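Local coordinates for Mgp-operon protein 3 (Mycoplasma pneumoniae, PDB 6RJ1), which probably serves in attachment of the bacterium to sugars on host cells, as an extracellular adhesin of the P110-like family, at residues A[64-69]-A[231-236]; A[80-85]-A[137-142]; A[475-480]-A[490-495]. All coordinates share one frame; numbering follows the deposited sequence.

Interaction 1: A[64-69]-A[231-236]; sequences VKFQDT and KLNESW
Asn233 meets the backbone of Phe66 with both ends of its carboxamide, so that a side chain in a type I beta turn, Lys231 to Glu234, does for strand 64-66 what a neighbouring strand would do with its peptide groups. The amide oxygen OD1 accepts from Phe66 N at 3.1 Å, with the N-H lying in the plane of the side-chain carbonyl and on a lone pair. The amide nitrogen ND2 in turn donates to Phe66 O at 2.8 Å, a more bent bond (140° at the hydrogen) that reaches the oxygen tilted from the carbonyl plane. Two bonds to one residue fix the rotation of the amide. With its CG anti to the carbonyl carbon (chi1 -67°), Asn233 reaches outward from the third position of the turn.

Phe66 adds an apolar half to this grip. Its CG stands anti to the backbone N (chi1 170°), which turns the ring toward the loop, so that it lies crosswise to Asn233; ND2 of Asn233 lies near the ring plane at its edge, and Leu232 sets CD2 over one face, 4.1 Å from the centroid, in a CH-pi contact. Leu161 of helix 157-163 touches both Phe66 and Leu232. The turn itself is closed twice, by the backbone bond Glu234 N to Lys231 O and by the carboxylate of Glu234, whose OE1 takes Lys231 N. At the margin, Asp68 approaches the amide from the opposite direction, yet its OD1, 3.1 Å from Asn233 ND2, is too poorly angled for a hydrogen bond.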
loop_
_atom_site.group_PDB
_atom_site.type_symbol
_atom_site.label_atom_id
_atom_site.label_comp_id
_atom_site.label_asym_id
_atom_site.label_seq_id
_atom_site.Cartn_x
_atom_site.Cartn_y
_atom_site.Cartn_z
ATOM N N VAL A 64 -0.087 22.035 -1.962
ATOM C CA VAL A 64 -0.691 21.949 -0.630
ATOM C C VAL A 64 0.264 22.495 0.438
ATOM O O VAL A 64 1.477 22.303 0.342
ATOM C CB VAL A 64 -1.231 20.519 -0.304
ATOM C CG1 VAL A 64 -1.917 20.466 1.056
ATOM C CG2 VAL A 64 -2.190 20.026 -1.386
ATOM N N LYS A 65 -0.292 23.219 1.430
ATOM C CA LYS A 65 0.464 23.739 2.561
ATOM C C LYS A 65 -0.147 23.282 3.891
ATOM O O LYS A 65 -1.365 23.120 4.006
ATOM C CB LYS A 65 0.664 25.272 2.492
ATOM C CG LYS A 65 -0.565 26.138 2.787
ATOM C CD LYS A 65 -0.228 27.620 2.918
ATOM C CE LYS A 65 -1.440 28.512 3.133
ATOM N NZ LYS A 65 -2.362 28.532 1.956
ATOM N N PHE A 66 0.717 23.047 4.872
ATOM C CA PHE A 66 0.331 22.690 6.230
ATOM C C PHE A 66 0.812 23.813 7.152
ATOM O O PHE A 66 1.993 24.171 7.133
ATOM C CB PHE A 66 0.903 21.316 6.637
ATOM C CG PHE A 66 0.755 20.953 8.098
ATOM C CD1 PHE A 66 -0.496 20.706 8.648
ATOM C CD2 PHE A 66 1.870 20.828 8.916
ATOM C CE1 PHE A 66 -0.631 20.359 9.995
ATOM C CE2 PHE A 66 1.734 20.480 10.265
ATOM C CZ PHE A 66 0.484 20.250 10.794
ATOM N N GLN A 67 -0.113 24.413 7.904
ATOM C CA GLN A 67 0.246 25.489 8.819
ATOM C C GLN A 67 0.714 24.915 10.150
ATOM O O GLN A 67 -0.093 24.411 10.928
ATOM C CB GLN A 67 -0.898 26.494 8.998
ATOM C CG GLN A 67 -0.544 27.941 8.610
ATOM C CD GLN A 67 0.616 28.575 9.363
ATOM O OE1 GLN A 67 1.446 29.276 8.771
ATOM N NE2 GLN A 67 0.703 28.369 10.676
ATOM N N ASP A 68 2.035 24.938 10.368
ATOM C CA ASP A 68 2.684 24.452 11.582
ATOM C C ASP A 68 3.399 25.606 12.256
ATOM O O ASP A 68 4.175 26.317 11.611
ATOM C CB ASP A 68 3.652 23.291 11.284
ATOM C CG ASP A 68 4.837 23.623 10.391
ATOM O OD1 ASP A 68 4.646 24.349 9.384
ATOM O OD2 ASP A 68 5.953 23.154 10.693
ATOM N N THR A 69 3.058 25.826 13.537
ATOM C CA THR A 69 3.510 26.828 14.523
ATOM C C THR A 69 2.364 26.968 15.515
ATOM O O THR A 69 2.549 26.759 16.718
ATOM C CB THR A 69 3.836 28.241 13.933
ATOM O OG1 THR A 69 2.994 28.537 12.814
ATOM C CG2 THR A 69 5.310 28.421 13.584
ATOM N N LYS A 231 9.210 15.903 6.879
ATOM C CA LYS A 231 8.027 16.491 7.485
ATOM C C LYS A 231 7.083 16.937 6.352
ATOM O O LYS A 231 7.501 17.040 5.196
ATOM C CB LYS A 231 8.403 17.662 8.396
ATOM C CG LYS A 231 8.977 17.232 9.740
ATOM C CD LYS A 231 8.820 18.327 10.790
ATOM C CE LYS A 231 9.105 17.799 12.171
ATOM N NZ LYS A 231 8.832 18.816 13.221
ATOM N N LEU A 232 5.807 17.156 6.681
ATOM C CA LEU A 232 4.751 17.530 5.748
ATOM C C LEU A 232 5.110 18.686 4.795
ATOM O O LEU A 232 4.830 18.591 3.601
ATOM C CB LEU A 232 3.478 17.838 6.553
ATOM C CG LEU A 232 2.333 16.809 6.528
ATOM C CD1 LEU A 232 2.819 15.376 6.439
ATOM C CD2 LEU A 232 1.430 16.994 7.714
ATOM N N ASN A 233 5.758 19.739 5.318
ATOM C CA ASN A 233 6.171 20.914 4.543
ATOM C C ASN A 233 7.587 20.797 3.946
ATOM O O ASN A 233 8.018 21.680 3.194
ATOM C CB ASN A 233 6.010 22.197 5.362
ATOM C CG ASN A 233 4.569 22.524 5.648
ATOM O OD1 ASN A 233 3.767 22.775 4.741
ATOM N ND2 ASN A 233 4.202 22.510 6.916
ATOM N N GLU A 234 8.291 19.698 4.268
ATOM C CA GLU A 234 9.617 19.416 3.727
ATOM C C GLU A 234 9.431 18.694 2.395
ATOM O O GLU A 234 8.322 18.248 2.082
ATOM C CB GLU A 234 10.443 18.559 4.704
ATOM C CG GLU A 234 11.063 19.343 5.849
ATOM C CD GLU A 234 11.743 18.544 6.949
ATOM O OE1 GLU A 234 11.661 17.294 6.937
ATOM O OE2 GLU A 234 12.359 19.179 7.837
ATOM N N SER A 235 10.504 18.592 1.598
ATOM C CA SER A 235 10.449 17.884 0.318
ATOM C C SER A 235 11.377 16.688 0.320
ATOM O O SER A 235 12.481 16.752 0.883
ATOM C CB SER A 235 10.837 18.804 -0.831
ATOM O OG SER A 235 9.909 19.863 -0.954
ATOM N N TRP A 236 10.946 15.609 -0.350
ATOM C CA TRP A 236 11.768 14.419 -0.521
ATOM C C TRP A 236 12.782 14.724 -1.630
ATOM O O TRP A 236 12.445 15.464 -2.570
ATOM C CB TRP A 236 10.912 13.246 -1.004
ATOM C CG TRP A 236 9.921 12.704 -0.030
ATOM C CD1 TRP A 236 10.147 12.346 1.268
ATOM C CD2 TRP A 236 8.582 12.302 -0.331
ATOM N NE1 TRP A 236 9.011 11.788 1.808
ATOM C CE2 TRP A 236 8.031 11.761 0.851
ATOM C CE3 TRP A 236 7.778 12.378 -1.483
ATOM C CZ2 TRP A 236 6.717 11.287 0.912
ATOM C CZ3 TRP A 236 6.484 11.896 -1.426
ATOM C CH2 TRP A 236 5.958 11.371 -0.238
#

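Interaction 2: A[80-85]-A[137-142]; sequences NALSFD and PYVKQE
Asn80 lays its carboxamide against the backbone of residues 137-139 and bonds to it through both ends. Its ND2 donates to Pro137 O at 2.9 Å, nearly straight (169°) and with the acceptor in the plane of the amide, while OD1 accepts from Val139 N at 3.0 Å. The next residue continues the seam: Ala81 N points at Val139 O, 2.8 Å away, almost in line with the carbonyl bond. The side chain can run along the opposite backbone because its CG is anti to the backbone N (chi1 -163°).

Around these bonds lies an apolar shell. Leu82 CD2 rests on Pro137 CG at 3.8 Å and also meets CG1 of Val139, the methyl that reaches Ala81 CB as well. Beside that last contact, the aliphatic CG of Gln141 lies against the same Ala81 methyl. Tyr138 brings CD1 of its ring obliquely to Asn80 CG.

Asn80 is also held from its own chain: Leu82 N gives OD1 a second hydrogen bond, of 3.2 Å, and the two donors come from opposite faces of the amide plane, so the oxygen is clamped between them. Farther out, Tyr158 and Leu161 of helix 157-163 cover Val139. An asparagine oxygen accepting from the backbone N two residues on defines an Asx turn, here leading into strand 82-84 and joined by a single beta bridge, Asn80 with Lys140, to the loop after strand 125-135.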
loop_
_atom_site.group_PDB
_atom_site.type_symbol
_atom_site.label_atom_id
_atom_site.label_comp_id
_atom_site.label_asym_id
_atom_site.label_seq_id
_atom_site.Cartn_x
_atom_site.Cartn_y
_atom_site.Cartn_z
ATOM N N ASN A 80 -8.839 25.145 9.009
ATOM C CA ASN A 80 -8.097 23.940 8.644
ATOM C C ASN A 80 -6.618 24.278 8.444
ATOM O O ASN A 80 -6.298 25.246 7.750
ATOM C CB ASN A 80 -8.693 23.298 7.378
ATOM C CG ASN A 80 -8.296 21.858 7.110
ATOM O OD1 ASN A 80 -7.396 21.279 7.732
ATOM N ND2 ASN A 80 -8.964 21.244 6.154
ATOM N N ALA A 81 -5.725 23.488 9.076
ATOM C CA ALA A 81 -4.271 23.648 8.995
ATOM C C ALA A 81 -3.787 23.296 7.601
ATOM O O ALA A 81 -2.755 23.794 7.150
ATOM C CB ALA A 81 -3.597 22.757 10.019
ATOM N N LEU A 82 -4.566 22.443 6.920
ATOM C CA LEU A 82 -4.381 21.966 5.557
ATOM C C LEU A 82 -5.153 22.883 4.605
ATOM O O LEU A 82 -6.330 23.171 4.836
ATOM C CB LEU A 82 -4.907 20.520 5.468
ATOM C CG LEU A 82 -3.903 19.385 5.239
ATOM C CD1 LEU A 82 -2.616 19.591 6.006
ATOM C CD2 LEU A 82 -4.506 18.050 5.605
ATOM N N SER A 83 -4.471 23.381 3.567
ATOM C CA SER A 83 -5.063 24.250 2.545
ATOM C C SER A 83 -4.285 24.173 1.241
ATOM O O SER A 83 -3.132 23.732 1.231
ATOM C CB SER A 83 -5.131 25.696 3.021
ATOM O OG SER A 83 -3.831 26.205 3.267
ATOM N N PHE A 84 -4.914 24.608 0.143
ATOM C CA PHE A 84 -4.256 24.641 -1.150
ATOM C C PHE A 84 -3.470 25.950 -1.267
ATOM O O PHE A 84 -3.999 27.017 -0.943
ATOM C CB PHE A 84 -5.267 24.493 -2.296
ATOM C CG PHE A 84 -5.948 23.146 -2.421
ATOM C CD1 PHE A 84 -5.240 22.023 -2.846
ATOM C CD2 PHE A 84 -7.308 23.013 -2.172
ATOM C CE1 PHE A 84 -5.873 20.785 -2.973
ATOM C CE2 PHE A 84 -7.943 21.772 -2.312
ATOM C CZ PHE A 84 -7.219 20.666 -2.704
ATOM N N ASP A 85 -2.195 25.855 -1.679
ATOM C CA ASP A 85 -1.302 26.993 -1.866
ATOM C C ASP A 85 -1.426 27.537 -3.295
ATOM O O ASP A 85 -0.626 27.192 -4.172
ATOM C CB ASP A 85 0.155 26.621 -1.523
ATOM C CG ASP A 85 0.996 27.808 -1.080
ATOM O OD1 ASP A 85 1.200 28.741 -1.899
ATOM O OD2 ASP A 85 1.426 27.822 0.093
ATOM N N PRO A 137 -8.497 16.823 3.712
ATOM C CA PRO A 137 -9.153 16.407 4.967
ATOM C C PRO A 137 -9.104 17.530 6.008
ATOM O O PRO A 137 -8.316 18.469 5.846
ATOM C CB PRO A 137 -8.343 15.188 5.402
ATOM C CG PRO A 137 -7.019 15.373 4.776
ATOM C CD PRO A 137 -7.266 16.045 3.466
ATOM N N TYR A 138 -9.954 17.464 7.050
ATOM C CA TYR A 138 -9.947 18.514 8.058
ATOM C C TYR A 138 -9.044 18.200 9.258
ATOM O O TYR A 138 -9.080 17.100 9.808
ATOM C CB TYR A 138 -11.369 18.886 8.504
ATOM C CG TYR A 138 -11.419 20.041 9.483
ATOM C CD1 TYR A 138 -11.495 21.359 9.038
ATOM C CD2 TYR A 138 -11.390 19.820 10.856
ATOM C CE1 TYR A 138 -11.530 22.427 9.938
ATOM C CE2 TYR A 138 -11.386 20.879 11.761
ATOM C CZ TYR A 138 -11.475 22.180 11.299
ATOM O OH TYR A 138 -11.505 23.212 12.204
ATOM N N VAL A 139 -8.254 19.204 9.665
ATOM C CA VAL A 139 -7.379 19.182 10.836
ATOM C C VAL A 139 -7.301 20.610 11.388
ATOM O O VAL A 139 -6.846 21.521 10.697
ATOM C CB VAL A 139 -6.013 18.467 10.636
ATOM C CG1 VAL A 139 -5.153 19.127 9.559
ATOM C CG2 VAL A 139 -5.258 18.345 11.952
ATOM N N LYS A 140 -7.843 20.810 12.596
ATOM C CA LYS A 140 -7.957 22.125 13.224
ATOM C C LYS A 140 -6.617 22.655 13.724
ATOM O O LYS A 140 -5.917 21.962 14.464
ATOM C CB LYS A 140 -9.042 22.096 14.326
ATOM C CG LYS A 140 -9.150 23.331 15.226
ATOM C CD LYS A 140 -8.899 22.941 16.694
ATOM C CE LYS A 140 -9.030 24.078 17.678
ATOM N NZ LYS A 140 -10.453 24.418 17.954
ATOM N N GLN A 141 -6.270 23.893 13.301
ATOM C CA GLN A 141 -5.061 24.608 13.722
ATOM C C GLN A 141 -5.271 24.931 15.190
ATOM O O GLN A 141 -6.280 25.545 15.542
ATOM C CB GLN A 141 -4.861 25.880 12.893
ATOM C CG GLN A 141 -3.463 25.976 12.319
ATOM C CD GLN A 141 -3.230 27.261 11.581
ATOM O OE1 GLN A 141 -2.448 28.108 12.020
ATOM N NE2 GLN A 141 -3.881 27.430 10.431
ATOM N N GLU A 142 -4.377 24.446 16.056
ATOM C CA GLU A 142 -4.559 24.533 17.495
ATOM C C GLU A 142 -4.353 25.945 18.082
ATOM O O GLU A 142 -5.238 26.774 17.883
ATOM C CB GLU A 142 -3.726 23.466 18.207
ATOM C CG GLU A 142 -4.236 22.085 17.834
ATOM C CD GLU A 142 -4.090 20.997 18.871
ATOM O OE1 GLU A 142 -2.973 20.832 19.413
ATOM O OE2 GLU A 142 -5.090 20.287 19.120
#

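Interaction 3: A[475-480]-A[490-495]; sequences SLWYWV and ATWWAK
Tyr478 and Thr491 exchange two backbone hydrogen bonds, Thr491 N to Tyr478 O at 2.7 Å and Tyr478 N to Thr491 O at 2.9 Å, as an antiparallel hydrogen-bonded pair in a beta hairpin. A third, Trp493 N to Leu476 O, is nearly straight. Three waters extend the network: one joins Ser475 OG, Trp477 O and Trp493 NE1, another links Leu476 O to Ala494 N, and a third bridges Val480 N and Thr491 OG1, which also bonds to Ala707 O.

The phenol ring of Tyr478 is covered on both faces. Thr491 CB lies over one, 3.9 Å from the centroid, and CH2 of Trp493 lies over the opposite face, the two rings meeting obliquely, planes 34° apart, with Tyr478 CD1 above the indole centre. Tyr478 CG stands between backbone N and carbonyl carbon (chi1 63°), swinging the ring toward the partner strand.

Trp477 and Trp492, a non-hydrogen-bonded pair, send their side chains to the other face of the sheet. Their indoles point the same way but meet offset edge-to-face, planes at 88°, with the edge of Trp477 toward the face of Trp492. Ala490 CB sits over the five-membered ring of Trp479 at 3.7 Å from its centroid.

Helix 446-454 packs on Trp477 and Trp479, while helix 701-712 touches Tyr478 and Thr491; strands 477-482 and 487-492 run inside the mixed sheet, flanked by 464-468 and 125-135.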
loop_
_atom_site.group_PDB
_atom_site.type_symbol
_atom_site.label_atom_id
_atom_site.label_comp_id
_atom_site.label_asym_id
_atom_site.label_seq_id
_atom_site.Cartn_x
_atom_site.Cartn_y
_atom_site.Cartn_z
ATOM N N SER A 475 -1.071 6.377 1.393
ATOM C CA SER A 475 -2.097 7.406 1.457
ATOM C C SER A 475 -2.670 7.477 2.868
ATOM O O SER A 475 -2.959 6.446 3.471
ATOM C CB SER A 475 -3.178 7.167 0.408
ATOM O OG SER A 475 -3.855 5.937 0.593
ATOM N N LEU A 476 -2.802 8.700 3.396
ATOM C CA LEU A 476 -3.267 8.977 4.745
ATOM C C LEU A 476 -4.763 9.265 4.844
ATOM O O LEU A 476 -5.308 9.346 5.952
ATOM C CB LEU A 476 -2.438 10.135 5.338
ATOM C CG LEU A 476 -1.111 9.770 6.031
ATOM C CD1 LEU A 476 -0.050 9.263 5.037
ATOM C CD2 LEU A 476 -0.547 10.961 6.750
ATOM N N TRP A 477 -5.432 9.414 3.697
ATOM C CA TRP A 477 -6.861 9.730 3.657
ATOM C C TRP A 477 -7.566 9.147 2.432
ATOM O O TRP A 477 -6.910 8.644 1.515
ATOM C CB TRP A 477 -7.071 11.253 3.755
ATOM C CG TRP A 477 -6.301 12.020 2.725
ATOM C CD1 TRP A 477 -6.614 12.163 1.403
ATOM C CD2 TRP A 477 -5.072 12.732 2.928
ATOM N NE1 TRP A 477 -5.670 12.941 0.775
ATOM C CE2 TRP A 477 -4.703 13.295 1.685
ATOM C CE3 TRP A 477 -4.257 12.972 4.047
ATOM C CZ2 TRP A 477 -3.549 14.069 1.527
ATOM C CZ3 TRP A 477 -3.107 13.733 3.889
ATOM C CH2 TRP A 477 -2.761 14.266 2.640
ATOM N N TYR A 478 -8.908 9.210 2.424
ATOM C CA TYR A 478 -9.748 8.704 1.333
ATOM C C TYR A 478 -11.037 9.510 1.256
ATOM O O TYR A 478 -11.428 10.127 2.240
ATOM C CB TYR A 478 -10.049 7.204 1.523
ATOM C CG TYR A 478 -10.843 6.889 2.775
ATOM C CD1 TYR A 478 -10.220 6.800 4.017
ATOM C CD2 TYR A 478 -12.217 6.661 2.713
ATOM C CE1 TYR A 478 -10.943 6.508 5.168
ATOM C CE2 TYR A 478 -12.952 6.367 3.860
ATOM C CZ TYR A 478 -12.308 6.283 5.085
ATOM O OH TYR A 478 -13.023 5.985 6.218
ATOM N N TRP A 479 -11.704 9.491 0.109
ATOM C CA TRP A 479 -12.939 10.245 -0.074
ATOM C C TRP A 479 -14.183 9.391 -0.154
ATOM O O TRP A 479 -14.140 8.289 -0.681
ATOM C CB TRP A 479 -12.853 11.104 -1.340
ATOM C CG TRP A 479 -12.116 12.383 -1.138
ATOM C CD1 TRP A 479 -12.642 13.580 -0.753
ATOM C CD2 TRP A 479 -10.708 12.597 -1.305
ATOM N NE1 TRP A 479 -11.648 14.528 -0.663
ATOM C CE2 TRP A 479 -10.452 13.957 -1.022
ATOM C CE3 TRP A 479 -9.634 11.769 -1.674
ATOM C CZ2 TRP A 479 -9.169 14.506 -1.090
ATOM C CZ3 TRP A 479 -8.363 12.317 -1.743
ATOM C CH2 TRP A 479 -8.139 13.668 -1.454
ATOM N N VAL A 480 -15.284 9.916 0.380
ATOM C CA VAL A 480 -16.648 9.408 0.289
ATOM C C VAL A 480 -17.449 10.701 0.023
ATOM O O VAL A 480 -17.651 11.518 0.935
ATOM C CB VAL A 480 -17.181 8.612 1.515
ATOM C CG1 VAL A 480 -18.654 8.246 1.317
ATOM C CG2 VAL A 480 -16.357 7.360 1.774
ATOM N N ALA A 490 -11.827 14.803 2.640
ATOM C CA ALA A 490 -11.392 13.424 2.795
ATOM C C ALA A 490 -11.552 12.973 4.246
ATOM O O ALA A 490 -11.610 13.804 5.170
ATOM C CB ALA A 490 -9.938 13.298 2.373
ATOM N N THR A 491 -11.621 11.652 4.443
ATOM C CA THR A 491 -11.684 11.001 5.751
ATOM C C THR A 491 -10.277 10.491 6.038
ATOM O O THR A 491 -9.666 9.877 5.167
ATOM C CB THR A 491 -12.684 9.828 5.738
ATOM O OG1 THR A 491 -13.908 10.244 5.135
ATOM C CG2 THR A 491 -12.938 9.248 7.132
ATOM N N TRP A 492 -9.768 10.740 7.254
ATOM C CA TRP A 492 -8.447 10.276 7.677
ATOM C C TRP A 492 -8.464 8.773 7.907
ATOM O O TRP A 492 -9.406 8.270 8.525
ATOM C CB TRP A 492 -8.047 10.961 8.988
ATOM C CG TRP A 492 -7.780 12.425 8.857
ATOM C CD1 TRP A 492 -8.633 13.445 9.157
ATOM C CD2 TRP A 492 -6.560 13.032 8.423
ATOM N NE1 TRP A 492 -8.019 14.654 8.931
ATOM C CE2 TRP A 492 -6.746 14.431 8.472
ATOM C CE3 TRP A 492 -5.318 12.530 7.999
ATOM C CZ2 TRP A 492 -5.737 15.333 8.120
ATOM C CZ3 TRP A 492 -4.326 13.424 7.634
ATOM C CH2 TRP A 492 -4.538 14.807 7.701
ATOM N N TRP A 493 -7.412 8.060 7.457
ATOM C CA TRP A 493 -7.287 6.624 7.723
ATOM C C TRP A 493 -7.064 6.374 9.227
ATOM O O TRP A 493 -7.574 5.386 9.765
ATOM C CB TRP A 493 -6.164 5.990 6.899
ATOM C CG TRP A 493 -6.576 5.579 5.517
ATOM C CD1 TRP A 493 -6.042 6.016 4.342
ATOM C CD2 TRP A 493 -7.602 4.636 5.168
ATOM N NE1 TRP A 493 -6.661 5.402 3.281
ATOM C CE2 TRP A 493 -7.623 4.547 3.759
ATOM C CE3 TRP A 493 -8.498 3.841 5.915
ATOM C CZ2 TRP A 493 -8.526 3.719 3.075
ATOM C CZ3 TRP A 493 -9.378 3.009 5.240
ATOM C CH2 TRP A 493 -9.399 2.962 3.837
ATOM N N ALA A 494 -6.346 7.305 9.904
ATOM C CA ALA A 494 -6.058 7.277 11.341
ATOM C C ALA A 494 -7.332 7.389 12.179
ATOM O O ALA A 494 -7.314 7.054 13.363
ATOM C CB ALA A 494 -5.084 8.391 11.709
ATOM N N LYS A 495 -8.425 7.882 11.573
ATOM C CA LYS A 495 -9.738 8.019 12.214
ATOM C C LYS A 495 -10.706 6.920 11.707
ATOM O O LYS A 495 -11.893 6.949 12.034
ATOM C CB LYS A 495 -10.311 9.423 11.996
ATOM C CG LYS A 495 -9.711 10.475 12.913
ATOM C CD LYS A 495 -10.084 11.898 12.511
ATOM C CE LYS A 495 -11.416 12.352 13.059
ATOM N NZ LYS A 495 -11.579 13.832 12.974
HETATM O O HOH W 1 -6.487 6.203 0.405
HETATM O O HOH W 2 -4.375 8.863 8.394
HETATM O O HOH W 3 -14.733 11.533 2.622
#

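How the interactions relate
The three contacts pass from a partly buried margin to a core. Interactions 1 and 2 share a two-stranded antiparallel sheet: strand 64-66 pairs with strand 82-84 through Lys65 N to Ser83 O and Gln67 N to Ala81 O. In interaction 1 an asparagine from another loop, Asn233, binds strand 64-66, whereas in interaction 2 Asn80, just before strand 82-84, reaches out to bind the loop 137-139. Interaction 3, wholly buried, relies instead on regular strand pairing and large aromatic rings. Interaction 2 connects the two: Trp492 NE1 bonds to Tyr138 O, and Pro137 packs on Trp477 and Trp492. Interactions 1 and 3 do not touch, their nearest atoms being about 6 Å apart.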